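Local coordinates for outer membrane protein OMP121 (Bacteroides thetaiotaomicron, PDB 5FQ8) that probably takes part in TonB-dependent uptake of nutrients across the outer membrane, as a calcium-binding beta-barrel receptor with an internal plug domain, at residues B[412-417]-B[447-452]; B[487-492]-B[515-520]; B[904-909]-B[948-953]. All coordinates share one frame; numbering follows the deposited sequence.

Contact 1 (B[412-417]-B[447-452]); sequences QSDKGK and YSEQIT
Tyr447, near the beginning of strand 446-469, meets Asp414 and Gly416 of the first strand. With CG anti to the backbone N (chi1 173°), its ring runs alongside the Asp414 side chain, and Gly416 CA sits at the ring edge. The OH ends 2.8 Å from Asp414 OD1, a weak hydrogen bond. Ser448, on the other face, pairs with Lys415 through two backbone bonds: Ser448 N to Lys415 O (3.0 Å) and Lys415 N to Ser448 O (3.2 Å). Its OG lies beside the lysine's aliphatic stem, while Lys415 NZ passes on to Tyr124, in the plug region.

Glu449 returns to the Tyr447 face in a non-hydrogen-bonded pair with Asp414. The two acids point the same way, their carboxylate planes 71° apart and Asp414 OD1 3.1 Å from Glu449 OE1. Asp414 OD2 has help from its own strand, because Gln412 NE2 donates to its syn lone pair at 3.3 Å, nearly within the amide plane. Gln450 forms the second hydrogen-bonded pair: its O accepts from Ser413 N at 2.8 Å, and its N gives a longer bond back to Ser413 O. Last comes Ile451, whose CG1 and CD1 lie beside the extended Gln412 chain, CD1 3.7 Å from Gln412 OE1. That oxygen accepts from Arg453 of the second subunit, where Ile451 also packs on its counterpart Ile451.

The two faces therefore differ in character. Ser413, Lys415, Ser448 and Gln450 make a polar face, partly covered by Tyr489 and Tyr491. On the other, the buried Glu449 and the partly exposed Asp414 stand together at the subunit interface, with Gln516 of the second subunit close to Glu449; this may raise the proton affinity of one acid, the Gln412 amide offsetting part of the charge.

Contact 2 (B[487-492]-B[515-520]); sequences VSYQYS and EQHMEL
Tyr489 meets His517 through contrasting first torsions: chi1 of 67° sets the tyrosine CG between its own backbone N and carbonyl carbon, whereas His517 holds CG anti to the backbone N (-176°). The tyrosine thus lays one ring face over the histidine's CB, a CH-pi contact with CB 3.6 Å from the Tyr489 ring centroid. The ring planes are near parallel (24° apart) but slid so far that they barely overlap. His517 NE2 points at Glu519 OE2 of its own strand, a weak bond of 3.4 Å, and Val487 CG1 lies alongside Glu519, 3.7 Å from its OE1. Six backbone bonds tie the antiparallel strands in three hydrogen-bonded pairs: Val487 with Glu519, Tyr489 with His517 and Tyr491 with Glu515. Between the first two of these, Ser488 CB touches Met518 CB (3.7 Å) on the other face.

That face meets the second subunit: Gln516 OE1 accepts from its Leu505 N, and Gln490 packs on its Ile451. Met518 O bonds to a chain of another protein, on which His517 packs. Within the barrel wall, strand 446-469 flanks segment 487-492, Tyr489 resting on Gln450 and Thr452, and Val600 and Tyr601 from a loop touch Glu519.

Contact 3 (B[904-909]-B[948-953]); sequences YVKLRS and FIDPEM
The Arg908 guanidinium has Lys906 CD over one face, offset toward the rim, and Glu952 OE1 at its edge, near the plane. The two flat groups are nearly perpendicular, 83° apart, and the two side chains approach from opposite directions, the carboxylate oxygen meeting the guanidinium edge. NH2 makes the main salt-bridge bond to OE1; its modelled length is implausibly short and, at this resolution, doubtful. NH1 adds a weak bond of 3.3 Å to the same Glu952 OE1.

The Tyr904 ring is almost parallel to the Glu952 carboxylate (planes 5° apart), and its OH stays 4.0 Å from Glu952 OE1. Near the base of the ring the contact is apolar: Tyr904 CD2 lies 3.7 Å from Pro951 CB, the two side chains sliding past each other in opposite directions.

Lys906 joins the acids. Its chain, bent at chi3 (-96°), crosses both acid side chains at about a right angle and brings NZ to them, giving salt bridges to Glu952 OE1, again of doubtful modelled length, and to Asp950 OD1, the latter 3.2 Å from NZ on the syn side. Asp950 OD1 also accepts from Glu952 N at 2.9 Å, from above the carboxylate plane, which closes an Asx turn and links the two acids. Lysine and arginine thus gather round one buried carboxylate oxygen, which may favour the ionised form of Glu952.

Further partners extend this network: Arg908 NH1 is salt-bridged to Asp822, Asp950 OD2 is bonded to Ser972 OG, and Glu952 OE2 accepts from Ser75 N. Segment 904-909 belongs to strand 899-915 of the barrel wall, with strand 815-825 on one side and strand 928-941 on the other. Residues 948-953 come from the loop after strand 928-941, which meets strand 899-915 and also reaches the plug region through Ser75.

Contacts 1, 2 and 3 follow one another along the chain, and all involve strands of the beta-barrel. The first two are close neighbours, with centres 13 Å apart: strands 398-417, 446-469, 472-495 and 513-534 lie side by side, and probable backbone hydrogen bonds, such as Glu449 N to Ser492 O (3.0 Å), join contact 1 to contact 2. Together they form a continuous patch of barrel wall against the second subunit; contact 2 also meets a chain of another protein. Contact 3 is far off, its centre about 32 Å from that of contact 1 and 37 Å from that of contact 2. It touches no other protein chain and, like Lys415 of contact 1, links to the plug region.

Contact 1 (B[412-417]-B[447-452])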
loop_
_atom_site.group_PDB
_atom_site.type_symbol
_atom_site.label_atom_id
_atom_site.label_comp_id
_atom_site.label_asym_id
_atom_site.label_seq_id
_atom_site.Cartn_x
_atom_site.Cartn_y
_atom_site.Cartn_z
ATOM N N GLN B 412 -12.180 -7.865 5.407
ATOM C CA GLN B 412 -10.921 -7.156 5.576
ATOM C C GLN B 412 -9.804 -8.122 5.921
ATOM O O GLN B 412 -9.782 -8.668 7.019
ATOM C CB GLN B 412 -11.044 -6.099 6.654
ATOM C CG GLN B 412 -9.742 -5.417 6.973
ATOM C CD GLN B 412 -9.879 -4.430 8.090
ATOM O OE1 GLN B 412 -10.866 -3.724 8.182
ATOM N NE2 GLN B 412 -8.903 -4.398 8.966
ATOM N N SER B 413 -8.856 -8.288 5.004
ATOM C CA SER B 413 -7.725 -9.187 5.172
ATOM C C SER B 413 -6.532 -8.458 5.764
ATOM O O SER B 413 -6.349 -7.268 5.543
ATOM C CB SER B 413 -7.334 -9.788 3.829
ATOM O OG SER B 413 -8.476 -10.088 3.056
ATOM N N ASP B 414 -5.715 -9.176 6.520
ATOM C CA ASP B 414 -4.484 -8.604 7.067
ATOM C C ASP B 414 -3.413 -9.688 7.110
ATOM O O ASP B 414 -3.468 -10.573 7.965
ATOM C CB ASP B 414 -4.713 -8.016 8.464
ATOM C CG ASP B 414 -5.536 -6.740 8.448
ATOM O OD1 ASP B 414 -4.958 -5.644 8.303
ATOM O OD2 ASP B 414 -6.767 -6.841 8.599
ATOM N N LYS B 415 -2.426 -9.611 6.219
ATOM C CA LYS B 415 -1.345 -10.589 6.172
ATOM C C LYS B 415 -0.012 -9.896 6.402
ATOM O O LYS B 415 0.193 -8.776 5.940
ATOM C CB LYS B 415 -1.309 -11.342 4.841
ATOM C CG LYS B 415 -2.599 -11.353 4.090
ATOM C CD LYS B 415 -2.416 -11.939 2.726
ATOM C CE LYS B 415 -3.600 -11.625 1.826
ATOM N NZ LYS B 415 -4.887 -12.206 2.313
ATOM N N GLY B 416 0.890 -10.566 7.117
ATOM C CA GLY B 416 2.203 -10.006 7.370
ATOM C C GLY B 416 3.224 -11.070 7.693
ATOM O O GLY B 416 2.887 -12.141 8.197
ATOM N N LYS B 417 4.483 -10.761 7.415
ATOM C CA LYS B 417 5.609 -11.623 7.720
ATOM C C LYS B 417 6.810 -10.766 8.083
ATOM O O LYS B 417 6.972 -9.668 7.542
ATOM C CB LYS B 417 5.949 -12.532 6.538
ATOM C CG LYS B 417 6.276 -11.855 5.240
ATOM C CD LYS B 417 6.164 -12.858 4.123
ATOM C CE LYS B 417 6.868 -12.408 2.869
ATOM N NZ LYS B 417 8.348 -12.372 3.055
ATOM N N TYR B 447 3.600 -6.442 4.565
ATOM C CA TYR B 447 2.331 -6.296 5.260
ATOM C C TYR B 447 1.315 -5.733 4.293
ATOM O O TYR B 447 1.543 -4.676 3.709
ATOM C CB TYR B 447 2.463 -5.390 6.467
ATOM C CG TYR B 447 1.131 -5.088 7.086
ATOM C CD1 TYR B 447 0.499 -6.022 7.873
ATOM C CD2 TYR B 447 0.490 -3.879 6.867
ATOM C CE1 TYR B 447 -0.719 -5.761 8.442
ATOM C CE2 TYR B 447 -0.738 -3.610 7.432
ATOM C CZ TYR B 447 -1.340 -4.559 8.217
ATOM O OH TYR B 447 -2.567 -4.325 8.793
ATOM N N SER B 448 0.192 -6.412 4.143
ATOM C CA SER B 448 -0.861 -5.918 3.279
ATOM C C SER B 448 -2.190 -5.955 4.017
ATOM O O SER B 448 -2.349 -6.627 5.033
ATOM C CB SER B 448 -0.937 -6.717 1.987
ATOM O OG SER B 448 -1.322 -8.043 2.255
ATOM N N GLU B 449 -3.127 -5.172 3.511
ATOM C CA GLU B 449 -4.476 -5.108 4.033
ATOM C C GLU B 449 -5.398 -4.879 2.856
ATOM O O GLU B 449 -5.057 -4.139 1.938
ATOM C CB GLU B 449 -4.631 -3.992 5.067
ATOM C CG GLU B 449 -6.058 -3.742 5.478
ATOM C CD GLU B 449 -6.188 -2.652 6.491
ATOM O OE1 GLU B 449 -5.505 -2.727 7.520
ATOM O OE2 GLU B 449 -6.954 -1.708 6.253
ATOM N N GLN B 450 -6.541 -5.540 2.865
ATOM C CA GLN B 450 -7.521 -5.375 1.806
ATOM C C GLN B 450 -8.901 -5.316 2.429
ATOM O O GLN B 450 -9.172 -6.021 3.395
ATOM C CB GLN B 450 -7.429 -6.513 0.798
ATOM C CG GLN B 450 -8.356 -6.352 -0.360
ATOM C CD GLN B 450 -8.443 -7.594 -1.197
ATOM O OE1 GLN B 450 -7.555 -8.435 -1.157
ATOM N NE2 GLN B 450 -9.519 -7.728 -1.955
ATOM N N ILE B 451 -9.756 -4.464 1.899
ATOM C CA ILE B 451 -11.120 -4.338 2.379
ATOM C C ILE B 451 -12.010 -4.584 1.185
ATOM O O ILE B 451 -11.977 -3.823 0.218
ATOM C CB ILE B 451 -11.397 -2.970 3.015
ATOM C CG1 ILE B 451 -10.739 -2.872 4.375
ATOM C CG2 ILE B 451 -12.868 -2.741 3.181
ATOM C CD1 ILE B 451 -11.172 -1.703 5.100
ATOM N N THR B 452 -12.781 -5.656 1.227
ATOM C CA THR B 452 -13.682 -5.965 0.137
ATOM C C THR B 452 -15.078 -5.528 0.517
ATOM O O THR B 452 -15.438 -5.539 1.689
ATOM C CB THR B 452 -13.672 -7.453 -0.207
ATOM O OG1 THR B 452 -12.356 -7.985 -0.054
ATOM C CG2 THR B 452 -14.107 -7.640 -1.630
#

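Contact 2 (B[487-492]-B[515-520])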
loop_
_atom_site.group_PDB
_atom_site.type_symbol
_atom_site.label_atom_id
_atom_site.label_comp_id
_atom_site.label_asym_id
_atom_site.label_seq_id
_atom_site.Cartn_x
_atom_site.Cartn_y
_atom_site.Cartn_z
ATOM N N VAL B 487 -19.121 -5.772 -6.588
ATOM C CA VAL B 487 -18.015 -6.050 -5.690
ATOM C C VAL B 487 -16.981 -4.967 -5.917
ATOM O O VAL B 487 -16.835 -4.469 -7.034
ATOM C CB VAL B 487 -17.443 -7.465 -5.917
ATOM C CG1 VAL B 487 -17.166 -7.686 -7.360
ATOM C CG2 VAL B 487 -16.199 -7.682 -5.120
ATOM N N SER B 488 -16.320 -4.552 -4.845
ATOM C CA SER B 488 -15.187 -3.656 -4.962
ATOM C C SER B 488 -14.249 -3.956 -3.813
ATOM O O SER B 488 -14.633 -4.582 -2.834
ATOM C CB SER B 488 -15.620 -2.187 -4.971
ATOM O OG SER B 488 -15.815 -1.653 -3.672
ATOM N N TYR B 489 -12.998 -3.550 -3.956
ATOM C CA TYR B 489 -12.075 -3.673 -2.841
ATOM C C TYR B 489 -11.020 -2.594 -2.949
ATOM O O TYR B 489 -10.943 -1.874 -3.937
ATOM C CB TYR B 489 -11.427 -5.064 -2.756
ATOM C CG TYR B 489 -10.486 -5.424 -3.882
ATOM C CD1 TYR B 489 -9.200 -4.922 -3.930
ATOM C CD2 TYR B 489 -10.877 -6.295 -4.873
ATOM C CE1 TYR B 489 -8.354 -5.250 -4.938
ATOM C CE2 TYR B 489 -10.030 -6.630 -5.887
ATOM C CZ TYR B 489 -8.770 -6.104 -5.914
ATOM O OH TYR B 489 -7.917 -6.442 -6.929
ATOM N N GLN B 490 -10.212 -2.497 -1.902
ATOM C CA GLN B 490 -9.105 -1.558 -1.837
ATOM C C GLN B 490 -7.928 -2.264 -1.199
ATOM O O GLN B 490 -8.000 -2.668 -0.043
ATOM C CB GLN B 490 -9.475 -0.308 -1.043
ATOM C CG GLN B 490 -8.405 0.746 -1.096
ATOM C CD GLN B 490 -8.573 1.778 -0.048
ATOM O OE1 GLN B 490 -9.348 1.609 0.865
ATOM N NE2 GLN B 490 -7.856 2.869 -0.174
ATOM N N TYR B 491 -6.842 -2.390 -1.935
ATOM C CA TYR B 491 -5.681 -3.118 -1.466
ATOM C C TYR B 491 -4.521 -2.167 -1.225
ATOM O O TYR B 491 -4.396 -1.144 -1.889
ATOM C CB TYR B 491 -5.288 -4.178 -2.483
ATOM C CG TYR B 491 -4.072 -4.969 -2.108
ATOM C CD1 TYR B 491 -4.144 -5.987 -1.175
ATOM C CD2 TYR B 491 -2.852 -4.708 -2.697
ATOM C CE1 TYR B 491 -3.042 -6.713 -0.836
ATOM C CE2 TYR B 491 -1.745 -5.433 -2.363
ATOM C CZ TYR B 491 -1.849 -6.438 -1.434
ATOM O OH TYR B 491 -0.749 -7.171 -1.089
ATOM N N SER B 492 -3.672 -2.505 -0.268
ATOM C CA SER B 492 -2.496 -1.686 -0.045
ATOM C C SER B 492 -1.440 -2.510 0.685
ATOM O O SER B 492 -1.752 -3.212 1.644
ATOM C CB SER B 492 -2.869 -0.407 0.711
ATOM O OG SER B 492 -2.654 -0.535 2.090
ATOM N N GLU B 515 -3.693 -0.947 -4.870
ATOM C CA GLU B 515 -4.569 -1.439 -5.925
ATOM C C GLU B 515 -6.026 -1.246 -5.541
ATOM O O GLU B 515 -6.397 -1.392 -4.379
ATOM C CB GLU B 515 -4.325 -2.917 -6.223
ATOM C CG GLU B 515 -2.978 -3.224 -6.833
ATOM C CD GLU B 515 -2.693 -4.701 -6.915
ATOM O OE1 GLU B 515 -3.650 -5.480 -7.133
ATOM O OE2 GLU B 515 -1.509 -5.080 -6.753
ATOM N N GLN B 516 -6.848 -0.959 -6.536
ATOM C CA GLN B 516 -8.267 -0.698 -6.354
ATOM C C GLN B 516 -9.031 -1.433 -7.441
ATOM O O GLN B 516 -8.544 -1.538 -8.567
ATOM C CB GLN B 516 -8.519 0.812 -6.410
ATOM C CG GLN B 516 -9.893 1.247 -6.823
ATOM C CD GLN B 516 -9.914 2.689 -7.260
ATOM O OE1 GLN B 516 -8.943 3.193 -7.819
ATOM N NE2 GLN B 516 -11.017 3.369 -7.000
ATOM N N HIS B 517 -10.214 -1.951 -7.114
ATOM C CA HIS B 517 -10.966 -2.749 -8.081
ATOM C C HIS B 517 -12.461 -2.690 -7.796
ATOM O O HIS B 517 -12.870 -2.590 -6.645
ATOM C CB HIS B 517 -10.499 -4.203 -8.065
ATOM C CG HIS B 517 -11.155 -5.055 -9.093
ATOM N ND1 HIS B 517 -10.725 -5.105 -10.398
ATOM C CD2 HIS B 517 -12.221 -5.883 -9.018
ATOM C CE1 HIS B 517 -11.493 -5.933 -11.084
ATOM N NE2 HIS B 517 -12.410 -6.418 -10.269
ATOM N N MET B 518 -13.269 -2.778 -8.853
ATOM C CA MET B 518 -14.718 -2.760 -8.720
ATOM C C MET B 518 -15.373 -3.369 -9.950
ATOM O O MET B 518 -14.985 -3.046 -11.067
ATOM C CB MET B 518 -15.249 -1.338 -8.541
ATOM C CG MET B 518 -16.749 -1.273 -8.737
ATOM S SD MET B 518 -17.304 0.167 -9.600
ATOM C CE MET B 518 -18.850 -0.397 -10.253
ATOM N N GLU B 519 -16.391 -4.213 -9.746
ATOM C CA GLU B 519 -17.215 -4.730 -10.834
ATOM C C GLU B 519 -18.688 -4.488 -10.548
ATOM O O GLU B 519 -19.113 -4.461 -9.397
ATOM C CB GLU B 519 -17.036 -6.223 -11.050
ATOM C CG GLU B 519 -15.643 -6.722 -11.033
ATOM C CD GLU B 519 -15.610 -8.201 -11.122
ATOM O OE1 GLU B 519 -16.652 -8.799 -10.828
ATOM O OE2 GLU B 519 -14.571 -8.771 -11.497
ATOM N N LEU B 520 -19.475 -4.364 -11.612
ATOM C CA LEU B 520 -20.910 -4.150 -11.484
ATOM C C LEU B 520 -21.619 -4.768 -12.674
ATOM O O LEU B 520 -21.194 -4.585 -13.812
ATOM C CB LEU B 520 -21.228 -2.667 -11.396
ATOM C CG LEU B 520 -22.678 -2.257 -11.236
ATOM C CD1 LEU B 520 -23.148 -2.682 -9.889
ATOM C CD2 LEU B 520 -22.808 -0.768 -11.371
#

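Contact 3 (B[904-909]-B[948-953])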
loop_
_atom_site.group_PDB
_atom_site.type_symbol
_atom_site.label_atom_id
_atom_site.label_comp_id
_atom_site.label_asym_id
_atom_site.label_seq_id
_atom_site.Cartn_x
_atom_site.Cartn_y
_atom_site.Cartn_z
ATOM N N TYR B 904 -11.468 -42.956 -2.664
ATOM C CA TYR B 904 -11.477 -43.227 -1.232
ATOM C C TYR B 904 -12.829 -43.779 -0.799
ATOM O O TYR B 904 -13.849 -43.578 -1.460
ATOM C CB TYR B 904 -11.111 -41.979 -0.404
ATOM C CG TYR B 904 -12.062 -40.788 -0.484
ATOM C CD1 TYR B 904 -13.239 -40.759 0.254
ATOM C CD2 TYR B 904 -11.749 -39.674 -1.260
ATOM C CE1 TYR B 904 -14.087 -39.679 0.192
ATOM C CE2 TYR B 904 -12.591 -38.594 -1.324
ATOM C CZ TYR B 904 -13.761 -38.596 -0.592
ATOM O OH TYR B 904 -14.601 -37.514 -0.650
ATOM N N VAL B 905 -12.802 -44.522 0.305
ATOM C CA VAL B 905 -13.988 -44.849 1.087
ATOM C C VAL B 905 -13.834 -44.139 2.417
ATOM O O VAL B 905 -12.766 -44.192 3.028
ATOM C CB VAL B 905 -14.181 -46.362 1.319
ATOM C CG1 VAL B 905 -15.417 -46.580 2.125
ATOM C CG2 VAL B 905 -14.289 -47.128 0.013
ATOM N N LYS B 906 -14.891 -43.480 2.869
ATOM C CA LYS B 906 -14.794 -42.682 4.080
ATOM C C LYS B 906 -15.938 -42.975 5.038
ATOM O O LYS B 906 -17.106 -42.962 4.642
ATOM C CB LYS B 906 -14.767 -41.197 3.737
ATOM C CG LYS B 906 -13.851 -40.410 4.618
ATOM C CD LYS B 906 -13.840 -38.964 4.231
ATOM C CE LYS B 906 -12.696 -38.642 3.331
ATOM N NZ LYS B 906 -12.776 -37.222 2.959
ATOM N N LEU B 907 -15.597 -43.237 6.296
ATOM C CA LEU B 907 -16.561 -43.119 7.377
ATOM C C LEU B 907 -16.884 -41.642 7.567
ATOM O O LEU B 907 -16.255 -40.949 8.371
ATOM C CB LEU B 907 -16.019 -43.745 8.657
ATOM C CG LEU B 907 -17.007 -43.784 9.825
ATOM C CD1 LEU B 907 -18.366 -44.264 9.377
ATOM C CD2 LEU B 907 -16.497 -44.658 10.938
ATOM N N ARG B 908 -17.862 -41.153 6.811
ATOM C CA ARG B 908 -18.158 -39.726 6.770
ATOM C C ARG B 908 -18.594 -39.207 8.132
ATOM O O ARG B 908 -17.991 -38.282 8.672
ATOM C CB ARG B 908 -19.233 -39.475 5.721
ATOM C CG ARG B 908 -19.456 -38.036 5.359
ATOM C CD ARG B 908 -18.680 -37.656 4.124
ATOM N NE ARG B 908 -17.435 -37.016 4.498
ATOM C CZ ARG B 908 -16.520 -36.602 3.647
ATOM N NH1 ARG B 908 -16.699 -36.757 2.352
ATOM N NH2 ARG B 908 -15.423 -36.046 4.110
ATOM N N SER B 909 -19.637 -39.801 8.714
ATOM C CA SER B 909 -20.174 -39.340 9.989
ATOM C C SER B 909 -20.758 -40.493 10.786
ATOM O O SER B 909 -21.233 -41.481 10.227
ATOM C CB SER B 909 -21.259 -38.295 9.779
ATOM O OG SER B 909 -22.348 -38.857 9.079
ATOM N N PHE B 948 -0.544 -41.203 1.151
ATOM C CA PHE B 948 -0.067 -39.855 1.397
ATOM C C PHE B 948 -1.138 -38.909 1.906
ATOM O O PHE B 948 -0.917 -38.241 2.915
ATOM C CB PHE B 948 0.581 -39.299 0.118
ATOM C CG PHE B 948 1.520 -40.252 -0.528
ATOM C CD1 PHE B 948 2.665 -40.657 0.119
ATOM C CD2 PHE B 948 1.242 -40.767 -1.764
ATOM C CE1 PHE B 948 3.508 -41.544 -0.460
ATOM C CE2 PHE B 948 2.078 -41.655 -2.340
ATOM C CZ PHE B 948 3.221 -42.042 -1.695
ATOM N N ILE B 949 -2.284 -38.815 1.243
ATOM C CA ILE B 949 -3.244 -37.768 1.550
ATOM C C ILE B 949 -4.659 -38.303 1.693
ATOM O O ILE B 949 -5.020 -39.339 1.133
ATOM C CB ILE B 949 -3.257 -36.686 0.465
ATOM C CG1 ILE B 949 -3.636 -37.312 -0.866
ATOM C CG2 ILE B 949 -1.939 -36.021 0.372
ATOM C CD1 ILE B 949 -4.069 -36.308 -1.885
ATOM N N ASP B 950 -5.465 -37.565 2.437
ATOM C CA ASP B 950 -6.905 -37.677 2.320
ATOM C C ASP B 950 -7.248 -36.885 1.076
ATOM O O ASP B 950 -7.104 -35.664 1.071
ATOM C CB ASP B 950 -7.613 -37.143 3.566
ATOM C CG ASP B 950 -9.096 -36.880 3.349
ATOM O OD1 ASP B 950 -9.646 -37.167 2.279
ATOM O OD2 ASP B 950 -9.729 -36.370 4.281
ATOM N N PRO B 951 -7.688 -37.527 0.024
ATOM C CA PRO B 951 -7.951 -36.825 -1.234
ATOM C C PRO B 951 -8.911 -35.650 -1.166
ATOM O O PRO B 951 -9.115 -34.998 -2.191
ATOM C CB PRO B 951 -8.542 -37.929 -2.104
ATOM C CG PRO B 951 -7.911 -39.134 -1.629
ATOM C CD PRO B 951 -7.727 -38.978 -0.163
ATOM N N GLU B 952 -9.519 -35.367 -0.017
ATOM C CA GLU B 952 -10.452 -34.255 0.072
ATOM C C GLU B 952 -9.683 -32.990 0.446
ATOM O O GLU B 952 -9.774 -32.463 1.555
ATOM C CB GLU B 952 -11.550 -34.560 1.077
ATOM C CG GLU B 952 -12.792 -33.738 0.859
ATOM C CD GLU B 952 -13.879 -34.010 1.862
ATOM O OE1 GLU B 952 -13.846 -35.077 2.495
ATOM O OE2 GLU B 952 -14.762 -33.145 2.009
ATOM N N MET B 953 -8.918 -32.497 -0.525
ATOM C CA MET B 953 -7.892 -31.490 -0.287
ATOM C C MET B 953 -7.700 -30.625 -1.520
ATOM O O MET B 953 -7.604 -31.148 -2.632
ATOM C CB MET B 953 -6.552 -32.141 0.033
ATOM C CG MET B 953 -6.136 -32.143 1.450
ATOM S SD MET B 953 -4.546 -32.928 1.469
ATOM C CE MET B 953 -4.199 -32.906 3.202
#